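Local structure of family 88 glycosyl hydrolase (Bacteroides thetaiotaomicron, 5NOA) at residues A[80-85]-A[125-130]; A[99-104]-A[111-116]; A[295-300]-A[364-369]. The protein probably cleaves plant glycans as a family 88 enzyme, related to unsaturated rhamnogalacturonyl hydrolases and linked to arabinogalactan breakdown by gut Bacteroides. All coordinates share one frame; numbering follows the deposited sequence.

The three contacts lie in one six-hairpin (alpha/alpha) domain and differ in how they join its parts. Interaction 1 links helix 75-87 to helix 120-130, and interaction 2 is nested between them in sequence, folding the long loop that connects those two helices back on itself. Interaction 3 follows later in the chain and pairs helix 289-304 with helix 358-377. Centres of interactions 1 and 2 are about 23 Å apart, those of 1 and 3 about 21 Å, and those of 2 and 3 about 30 Å, on opposite sides of the chain's centre. None touches another, so the domain is tied at separate places: two helix-helix seams and one loop.

Interaction 1 of 3, residues A[80-85]-A[125-130]; sequences YSKGWA and ADLYNL
Leu127 reaches across to Ser81, Lys82 and Ala85, so a single leucine carries the join between helix 120-130 and helix 75-87 in this (alpha/alpha) barrel of the six-hairpin type. The short helical segments cross at -117°, their axes 10.8 Å apart at closest approach, which is wide for direct backbone packing and leaves the span to the leucine side chain. Its first torsion (chi1 -66°, CG anti to the carbonyl carbon) places CG so that the two methyl groups meet different residues of helix 75-87. CD2 meets the aliphatic part of Lys82, 3.9 Å from its CG, the two side chains running at a slant to one another. Beyond CG the lysine chain stays extended, carrying NZ past the leucine to salt bridges with Glu131, just after helix 120-130, and with Glu79 of its own helix. The same lysine therefore offers methylenes to the apolar seam and a charge to its border. Ser81 OG is hydrogen-bonded to His62 and Asn65 of helix 56-72, and the backbone carbonyl of Ser81 meets the leucine. Leu78, one turn before Ser81 and Lys82 on helix 75-87, also touches Leu127 and extends the apolar surface against which it lies. The second methyl, CD1, rests 3.8 Å from Ala85 CB and 3.9 Å from Ser81 O, the oxygen that already accepts the helical bond from Ala85 N.

Interaction 2 of 3, residues A[99-104]-A[111-116]; sequences ANWKYS and YVLFGD
Val112 lies over one face of the Trp101 indole, its two methyl groups shared between the two rings. CG1, anti to the backbone N (chi1 174°), stands 3.5 Å from the centroid of the six-membered ring and only 3° off its normal, a CH-pi contact. The other branch, CG2, comes 3.6 Å from Trp101 NE1, whose hydrogen bond goes to Ser95 O. Leu113 crosses the tryptophan at about a right angle, with CD1 3.9 Å from Trp101 CB.

Lys102 makes a second CH-pi contact. Its CB sits over the Tyr111 ring, displaced toward the rim, while CD lies 3.6 Å from the phenol OH; the bend at chi4 (73°) then swings NZ back to Asn100 O, 2.9 Å away. Ser104 O approaches the edge of the Tyr111 ring, 3.1 Å from CD2, and also lies over one face of the Phe114 ring, with Asp116 N over the opposite face. A water joins Ser104 OG to Tyr111 OH. Tyr103, its CG between backbone N and carbonyl carbon, has CB 3.8 Å from Leu113 CB; Tyr103 OH is hydrogen-bonded to Asp154 and Asn152.

A weak backbone hydrogen bond runs from Leu113 N to Lys102 O at 3.3 Å. The arrangement is that of a type I beta turn, Tyr111 to Phe114, packed against a segment extended at Trp101 and Lys102 within the long loop between two helices of the (alpha/alpha) domain.

Interaction 3 of 3, residues A[295-300]-A[364-369]; sequences FTYGLQ and FLLAAC
Tyr297 and Leu366 supply most of the apolar contact between helix 289-304 and helix 358-377. Leu366 CB lies 3.7 Å from Tyr297 CG and makes an off-centre CH-pi contact, 4.1 Å from the ring centroid. Leu366 CD1 stands above the same ring near its rim. A chi1 of 172° turns the tyrosine CG away from the backbone N and sets the ring against the Leu366 backbone, where Tyr297 CD1 comes 3.4 Å from Leu366 O. With an alanine at Tyr297, Leu366 would probably lose the ring it leans on, and a gap would be likely to open toward Ala234 and Lys238 of helix 226-242, which the tyrosine also touches.

Small side chains let the backbones close in. Ala367 CB packs 4.0 Å from Thr296 CB, and the CA atoms of Tyr297 and Ala367 are also 4.0 Å apart. The segments' axes approach to 7.7 Å, a close pairing, 33° from parallel, of two helices of the six-hairpin (alpha/alpha) barrel, with helix 310-328 between them in sequence.

The polar link is indirect: one water donates to Ala367 O at 2.8 Å and to Thr296 O at 3.1 Å, while Thr296 OG1 is bonded to Thr292 O within its own helix.

Interaction 1 of 3, residues A[80-85]-A[125-130]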
loop_
_atom_site.group_PDB
_atom_site.type_symbol
_atom_site.label_atom_id
_atom_site.label_comp_id
_atom_site.label_asym_id
_atom_site.label_seq_id
_atom_site.Cartn_x
_atom_site.Cartn_y
_atom_site.Cartn_z
ATOM N N TYR A 80 17.469 -5.619 8.402
ATOM C CA TYR A 80 16.862 -6.443 7.375
ATOM C C TYR A 80 16.568 -5.648 6.111
ATOM O O TYR A 80 16.865 -6.097 5.014
ATOM C CB TYR A 80 15.587 -7.076 7.938
ATOM C CG TYR A 80 15.049 -8.216 7.109
ATOM C CD1 TYR A 80 15.573 -9.481 7.203
ATOM C CD2 TYR A 80 13.960 -8.029 6.255
ATOM C CE1 TYR A 80 15.097 -10.526 6.458
ATOM C CE2 TYR A 80 13.460 -9.073 5.525
ATOM C CZ TYR A 80 14.019 -10.315 5.642
ATOM O OH TYR A 80 13.485 -11.360 4.905
ATOM N N SER A 81 15.992 -4.445 6.279
ATOM C CA SER A 81 15.776 -3.591 5.100
ATOM C C SER A 81 17.090 -3.076 4.474
ATOM O O SER A 81 17.201 -2.990 3.245
ATOM C CB SER A 81 14.816 -2.450 5.385
ATOM O OG SER A 81 13.493 -2.905 5.475
ATOM N N LYS A 82 18.080 -2.731 5.304
ATOM C CA LYS A 82 19.379 -2.324 4.773
ATOM C C LYS A 82 19.993 -3.464 3.961
ATOM O O LYS A 82 20.549 -3.225 2.884
ATOM C CB LYS A 82 20.357 -1.972 5.885
ATOM C CG LYS A 82 20.120 -0.635 6.507
ATOM C CD LYS A 82 21.163 -0.420 7.575
ATOM C CE LYS A 82 21.021 0.924 8.212
ATOM N NZ LYS A 82 21.904 0.971 9.414
ATOM N N GLY A 83 19.866 -4.698 4.447
ATOM C CA GLY A 83 20.427 -5.829 3.717
ATOM C C GLY A 83 19.781 -6.019 2.360
ATOM O O GLY A 83 20.451 -6.303 1.361
ATOM N N TRP A 84 18.470 -5.813 2.309
ATOM C CA TRP A 84 17.751 -5.915 1.039
ATOM C C TRP A 84 18.137 -4.818 0.082
ATOM O O TRP A 84 18.341 -5.068 -1.097
ATOM C CB TRP A 84 16.258 -5.941 1.314
ATOM C CG TRP A 84 15.358 -5.909 0.132
ATOM C CD1 TRP A 84 15.011 -6.952 -0.670
ATOM C CD2 TRP A 84 14.600 -4.805 -0.329
ATOM N NE1 TRP A 84 14.067 -6.572 -1.588
ATOM C CE2 TRP A 84 13.788 -5.255 -1.392
ATOM C CE3 TRP A 84 14.475 -3.486 0.088
ATOM C CZ2 TRP A 84 12.902 -4.418 -2.056
ATOM C CZ3 TRP A 84 13.620 -2.652 -0.593
ATOM C CH2 TRP A 84 12.824 -3.125 -1.622
ATOM N N ALA A 85 18.276 -3.610 0.601
ATOM C CA ALA A 85 18.666 -2.471 -0.245
ATOM C C ALA A 85 20.053 -2.677 -0.828
ATOM O O ALA A 85 20.269 -2.432 -2.013
ATOM C CB ALA A 85 18.581 -1.155 0.537
ATOM N N ALA A 125 14.619 5.751 0.270
ATOM C CA ALA A 125 14.470 7.097 0.823
ATOM C C ALA A 125 14.380 7.061 2.336
ATOM O O ALA A 125 14.969 7.911 3.023
ATOM C CB ALA A 125 13.264 7.774 0.226
ATOM N N ASP A 126 13.621 6.108 2.890
ATOM C CA ASP A 126 13.510 5.999 4.362
ATOM C C ASP A 126 14.879 5.736 4.983
ATOM O O ASP A 126 15.238 6.293 6.005
ATOM C CB ASP A 126 12.545 4.855 4.754
ATOM C CG ASP A 126 11.094 5.177 4.544
ATOM O OD1 ASP A 126 10.738 6.351 4.364
ATOM O OD2 ASP A 126 10.293 4.196 4.566
ATOM N N LEU A 127 15.615 4.829 4.369
ATOM C CA LEU A 127 16.957 4.492 4.859
ATOM C C LEU A 127 17.892 5.702 4.742
ATOM O O LEU A 127 18.687 5.956 5.645
ATOM C CB LEU A 127 17.523 3.287 4.114
ATOM C CG LEU A 127 16.762 1.983 4.387
ATOM C CD1 LEU A 127 17.194 0.870 3.449
ATOM C CD2 LEU A 127 16.946 1.560 5.836
ATOM N N TYR A 128 17.796 6.440 3.631
ATOM C CA TYR A 128 18.541 7.688 3.483
ATOM C C TYR A 128 18.222 8.673 4.590
ATOM O O TYR A 128 19.111 9.274 5.182
ATOM C CB TYR A 128 18.217 8.314 2.098
ATOM C CG TYR A 128 18.818 9.677 1.896
ATOM C CD1 TYR A 128 18.168 10.810 2.354
ATOM C CD2 TYR A 128 20.020 9.831 1.265
ATOM C CE1 TYR A 128 18.724 12.057 2.221
ATOM C CE2 TYR A 128 20.584 11.087 1.097
ATOM C CZ TYR A 128 19.929 12.205 1.569
ATOM O OH TYR A 128 20.488 13.424 1.422
ATOM N N ASN A 129 16.943 8.844 4.913
ATOM C CA ASN A 129 16.576 9.826 5.925
ATOM C C ASN A 129 17.206 9.500 7.262
ATOM O O ASN A 129 17.624 10.393 7.978
ATOM C CB ASN A 129 15.073 9.956 6.032
ATOM C CG ASN A 129 14.490 10.783 4.920
ATOM O OD1 ASN A 129 15.152 11.674 4.384
ATOM N ND2 ASN A 129 13.284 10.443 4.512
ATOM N N LEU A 130 17.325 8.222 7.583
ATOM C CA LEU A 130 17.981 7.786 8.828
ATOM C C LEU A 130 19.492 7.988 8.799
ATOM O O LEU A 130 20.086 8.270 9.817
ATOM C CB LEU A 130 17.657 6.315 9.088
ATOM C CG LEU A 130 16.183 6.009 9.417
ATOM C CD1 LEU A 130 15.938 4.503 9.402
ATOM C CD2 LEU A 130 15.789 6.559 10.777
#

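Interaction 2 of 3, residues A[99-104]-A[111-116]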
loop_
_atom_site.group_PDB
_atom_site.type_symbol
_atom_site.label_atom_id
_atom_site.label_comp_id
_atom_site.label_asym_id
_atom_site.label_seq_id
_atom_site.Cartn_x
_atom_site.Cartn_y
_atom_site.Cartn_z
ATOM N N ALA A 99 16.513 4.473 -23.796
ATOM C CA ALA A 99 15.626 4.229 -24.963
ATOM C C ALA A 99 14.816 2.925 -24.828
ATOM O O ALA A 99 13.800 2.762 -25.489
ATOM C CB ALA A 99 16.424 4.225 -26.257
ATOM N N ASN A 100 15.307 1.963 -24.075
ATOM C CA ASN A 100 14.615 0.696 -23.840
ATOM C C ASN A 100 13.740 0.759 -22.611
ATOM O O ASN A 100 13.073 -0.239 -22.355
ATOM C CB ASN A 100 15.619 -0.476 -23.722
ATOM C CG ASN A 100 15.983 -1.086 -25.073
ATOM O OD1 ASN A 100 15.823 -0.467 -26.126
ATOM N ND2 ASN A 100 16.503 -2.289 -25.040
ATOM N N TRP A 101 13.717 1.875 -21.854
ATOM C CA TRP A 101 12.920 1.900 -20.632
ATOM C C TRP A 101 11.442 1.855 -20.918
ATOM O O TRP A 101 10.942 2.556 -21.773
ATOM C CB TRP A 101 13.200 3.121 -19.728
ATOM C CG TRP A 101 14.591 3.132 -19.095
ATOM C CD1 TRP A 101 15.560 2.166 -19.214
ATOM C CD2 TRP A 101 15.085 4.088 -18.178
ATOM N NE1 TRP A 101 16.655 2.521 -18.476
ATOM C CE2 TRP A 101 16.375 3.678 -17.808
ATOM C CE3 TRP A 101 14.568 5.277 -17.621
ATOM C CZ2 TRP A 101 17.155 4.397 -16.894
ATOM C CZ3 TRP A 101 15.344 5.986 -16.726
ATOM C CH2 TRP A 101 16.631 5.565 -16.387
ATOM N N LYS A 102 10.757 0.976 -20.185
ATOM C CA LYS A 102 9.343 0.687 -20.367
ATOM C C LYS A 102 8.565 0.835 -19.073
ATOM O O LYS A 102 9.124 0.755 -17.986
ATOM C CB LYS A 102 9.159 -0.708 -20.978
ATOM C CG LYS A 102 9.772 -0.821 -22.403
ATOM C CD LYS A 102 9.770 -2.225 -22.983
ATOM C CE LYS A 102 10.483 -2.322 -24.315
ATOM N NZ LYS A 102 11.956 -2.217 -24.129
ATOM N N TYR A 103 7.269 1.042 -19.234
ATOM C CA TYR A 103 6.367 1.223 -18.106
ATOM C C TYR A 103 5.076 0.457 -18.149
ATOM O O TYR A 103 4.232 0.624 -17.271
ATOM C CB TYR A 103 6.100 2.692 -17.809
ATOM C CG TYR A 103 5.414 3.521 -18.833
ATOM C CD1 TYR A 103 6.127 4.056 -19.906
ATOM C CD2 TYR A 103 4.091 3.890 -18.680
ATOM C CE1 TYR A 103 5.506 4.898 -20.815
ATOM C CE2 TYR A 103 3.478 4.750 -19.546
ATOM C CZ TYR A 103 4.184 5.261 -20.623
ATOM O OH TYR A 103 3.613 6.144 -21.510
ATOM N N SER A 104 4.909 -0.424 -19.149
ATOM C CA SER A 104 3.893 -1.473 -19.068
ATOM C C SER A 104 4.387 -2.575 -18.135
ATOM O O SER A 104 5.408 -2.406 -17.480
ATOM C CB SER A 104 3.613 -1.975 -20.466
ATOM O OG SER A 104 4.803 -2.397 -21.078
ATOM N N TYR A 111 12.358 -2.437 -17.284
ATOM C CA TYR A 111 11.099 -1.901 -16.783
ATOM C C TYR A 111 11.319 -0.877 -15.678
ATOM O O TYR A 111 10.667 -0.889 -14.637
ATOM C CB TYR A 111 10.168 -3.068 -16.410
ATOM C CG TYR A 111 9.584 -3.622 -17.683
ATOM C CD1 TYR A 111 10.305 -4.500 -18.489
ATOM C CD2 TYR A 111 8.335 -3.226 -18.130
ATOM C CE1 TYR A 111 9.816 -4.907 -19.708
ATOM C CE2 TYR A 111 7.827 -3.643 -19.342
ATOM C CZ TYR A 111 8.572 -4.487 -20.141
ATOM O OH TYR A 111 8.044 -4.912 -21.334
ATOM N N VAL A 112 12.202 0.061 -15.964
ATOM C CA VAL A 112 12.649 1.048 -15.002
ATOM C C VAL A 112 11.579 2.070 -14.663
ATOM O O VAL A 112 11.536 2.583 -13.543
ATOM C CB VAL A 112 13.922 1.741 -15.571
ATOM C CG1 VAL A 112 14.405 2.899 -14.696
ATOM C CG2 VAL A 112 15.035 0.746 -15.789
ATOM N N LEU A 113 10.710 2.345 -15.624
ATOM C CA LEU A 113 9.637 3.330 -15.464
ATOM C C LEU A 113 8.310 2.744 -15.005
ATOM O O LEU A 113 7.322 3.466 -14.876
ATOM C CB LEU A 113 9.461 4.129 -16.754
ATOM C CG LEU A 113 10.684 4.944 -17.181
ATOM C CD1 LEU A 113 10.420 5.557 -18.551
ATOM C CD2 LEU A 113 11.034 5.956 -16.105
ATOM N N PHE A 114 8.291 1.430 -14.802
ATOM C CA PHE A 114 7.124 0.745 -14.287
ATOM C C PHE A 114 7.112 0.882 -12.778
ATOM O O PHE A 114 8.073 0.498 -12.108
ATOM C CB PHE A 114 7.214 -0.724 -14.698
ATOM C CG PHE A 114 6.044 -1.577 -14.273
ATOM C CD1 PHE A 114 4.722 -1.096 -14.244
ATOM C CD2 PHE A 114 6.263 -2.900 -13.936
ATOM C CE1 PHE A 114 3.682 -1.916 -13.878
ATOM C CE2 PHE A 114 5.221 -3.708 -13.553
ATOM C CZ PHE A 114 3.941 -3.205 -13.507
ATOM N N GLY A 115 6.023 1.415 -12.216
ATOM C CA GLY A 115 5.949 1.671 -10.804
ATOM C C GLY A 115 6.187 0.491 -9.915
ATOM O O GLY A 115 6.658 0.678 -8.769
ATOM N N ASP A 116 5.913 -0.727 -10.386
ATOM C CA ASP A 116 6.273 -1.894 -9.585
ATOM C C ASP A 116 7.779 -2.028 -9.310
ATOM O O ASP A 116 8.164 -2.709 -8.358
ATOM C CB ASP A 116 5.738 -3.172 -10.228
ATOM C CG ASP A 116 4.251 -3.414 -9.987
ATOM O OD1 ASP A 116 3.633 -2.670 -9.218
ATOM O OD2 ASP A 116 3.760 -4.422 -10.550
HETATM O O HOH W 1 5.220 -5.047 -21.148
#

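Interaction 3 of 3, residues A[295-300]-A[364-369]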
loop_
_atom_site.group_PDB
_atom_site.type_symbol
_atom_site.label_atom_id
_atom_site.label_comp_id
_atom_site.label_asym_id
_atom_site.label_seq_id
_atom_site.Cartn_x
_atom_site.Cartn_y
_atom_site.Cartn_z
ATOM N N PHE A 295 -7.029 -1.324 4.169
ATOM C CA PHE A 295 -8.118 -0.456 4.602
ATOM C C PHE A 295 -8.019 -0.137 6.088
ATOM O O PHE A 295 -8.332 0.982 6.498
ATOM C CB PHE A 295 -9.482 -1.079 4.303
ATOM C CG PHE A 295 -9.782 -1.281 2.833
ATOM C CD1 PHE A 295 -9.498 -0.321 1.878
ATOM C CD2 PHE A 295 -10.449 -2.413 2.426
ATOM C CE1 PHE A 295 -9.829 -0.505 0.547
ATOM C CE2 PHE A 295 -10.770 -2.604 1.097
ATOM C CZ PHE A 295 -10.458 -1.656 0.148
ATOM N N THR A 296 -7.630 -1.114 6.893
ATOM C CA THR A 296 -7.523 -0.923 8.321
ATOM C C THR A 296 -6.417 0.074 8.620
ATOM O O THR A 296 -6.578 0.922 9.500
ATOM C CB THR A 296 -7.286 -2.247 9.012
ATOM O OG1 THR A 296 -8.317 -3.157 8.659
ATOM C CG2 THR A 296 -7.262 -2.179 10.504
ATOM N N TYR A 297 -5.314 0.023 7.873
ATOM C CA TYR A 297 -4.297 1.065 7.942
ATOM C C TYR A 297 -4.827 2.409 7.527
ATOM O O TYR A 297 -4.709 3.406 8.241
ATOM C CB TYR A 297 -3.079 0.735 7.053
ATOM C CG TYR A 297 -2.098 1.876 6.957
ATOM C CD1 TYR A 297 -1.383 2.293 8.059
ATOM C CD2 TYR A 297 -1.923 2.567 5.765
ATOM C CE1 TYR A 297 -0.483 3.330 7.975
ATOM C CE2 TYR A 297 -1.029 3.634 5.687
ATOM C CZ TYR A 297 -0.313 4.025 6.813
ATOM O OH TYR A 297 0.595 5.068 6.760
ATOM N N GLY A 298 -5.392 2.490 6.317
ATOM C CA GLY A 298 -5.747 3.811 5.767
ATOM C C GLY A 298 -6.840 4.492 6.572
ATOM O O GLY A 298 -6.780 5.694 6.808
ATOM N N LEU A 299 -7.850 3.708 6.989
ATOM C CA LEU A 299 -8.940 4.286 7.771
ATOM C C LEU A 299 -8.430 4.713 9.146
ATOM O O LEU A 299 -8.753 5.809 9.609
ATOM C CB LEU A 299 -10.104 3.345 7.912
ATOM C CG LEU A 299 -10.850 3.002 6.620
ATOM C CD1 LEU A 299 -11.916 1.971 6.893
ATOM C CD2 LEU A 299 -11.452 4.212 5.973
ATOM N N GLN A 300 -7.654 3.872 9.820
ATOM C CA GLN A 300 -7.164 4.284 11.136
ATOM C C GLN A 300 -6.230 5.465 11.008
ATOM O O GLN A 300 -6.241 6.375 11.845
ATOM C CB GLN A 300 -6.479 3.140 11.847
ATOM C CG GLN A 300 -6.083 3.507 13.304
ATOM C CD GLN A 300 -7.308 3.645 14.213
ATOM O OE1 GLN A 300 -7.833 2.648 14.683
ATOM N NE2 GLN A 300 -7.798 4.861 14.409
ATOM N N PHE A 364 -0.434 -6.059 6.717
ATOM C CA PHE A 364 -0.795 -6.358 8.093
ATOM C C PHE A 364 0.023 -5.493 9.057
ATOM O O PHE A 364 -0.502 -4.943 10.034
ATOM C CB PHE A 364 -0.616 -7.852 8.370
ATOM C CG PHE A 364 -1.111 -8.268 9.717
ATOM C CD1 PHE A 364 -0.336 -8.055 10.860
ATOM C CD2 PHE A 364 -2.353 -8.862 9.843
ATOM C CE1 PHE A 364 -0.838 -8.411 12.092
ATOM C CE2 PHE A 364 -2.833 -9.240 11.068
ATOM C CZ PHE A 364 -2.069 -8.998 12.179
ATOM N N LEU A 365 1.332 -5.401 8.819
ATOM C CA LEU A 365 2.185 -4.586 9.664
ATOM C C LEU A 365 1.770 -3.133 9.660
ATOM O O LEU A 365 1.745 -2.488 10.713
ATOM C CB LEU A 365 3.640 -4.712 9.245
ATOM C CG LEU A 365 4.279 -6.078 9.529
ATOM C CD1 LEU A 365 5.640 -6.152 8.867
ATOM C CD2 LEU A 365 4.423 -6.350 11.005
ATOM N N LEU A 366 1.391 -2.600 8.489
ATOM C CA LEU A 366 0.882 -1.214 8.457
ATOM C C LEU A 366 -0.337 -1.043 9.361
ATOM O O LEU A 366 -0.428 -0.128 10.180
ATOM C CB LEU A 366 0.517 -0.799 7.039
ATOM C CG LEU A 366 1.637 -0.675 6.040
ATOM C CD1 LEU A 366 1.031 -0.294 4.697
ATOM C CD2 LEU A 366 2.651 0.363 6.454
ATOM N N ALA A 367 -1.297 -1.938 9.200
ATOM C CA ALA A 367 -2.526 -1.890 10.004
ATOM C C ALA A 367 -2.221 -1.984 11.485
ATOM O O ALA A 367 -2.770 -1.224 12.287
ATOM C CB ALA A 367 -3.437 -2.991 9.581
ATOM N N ALA A 368 -1.361 -2.922 11.856
ATOM C CA ALA A 368 -1.038 -3.123 13.274
ATOM C C ALA A 368 -0.312 -1.930 13.867
ATOM O O ALA A 368 -0.604 -1.511 14.998
ATOM C CB ALA A 368 -0.231 -4.389 13.444
ATOM N N CYS A 369 0.643 -1.371 13.124
ATOM C CA CYS A 369 1.386 -0.245 13.647
ATOM C C CYS A 369 0.446 0.931 13.895
ATOM O O CYS A 369 0.584 1.648 14.903
ATOM C CB CYS A 369 2.511 0.141 12.714
ATOM S SG CYS A 369 3.907 -1.024 12.671
HETATM O O HOH W 2 -5.174 0.246 12.191
#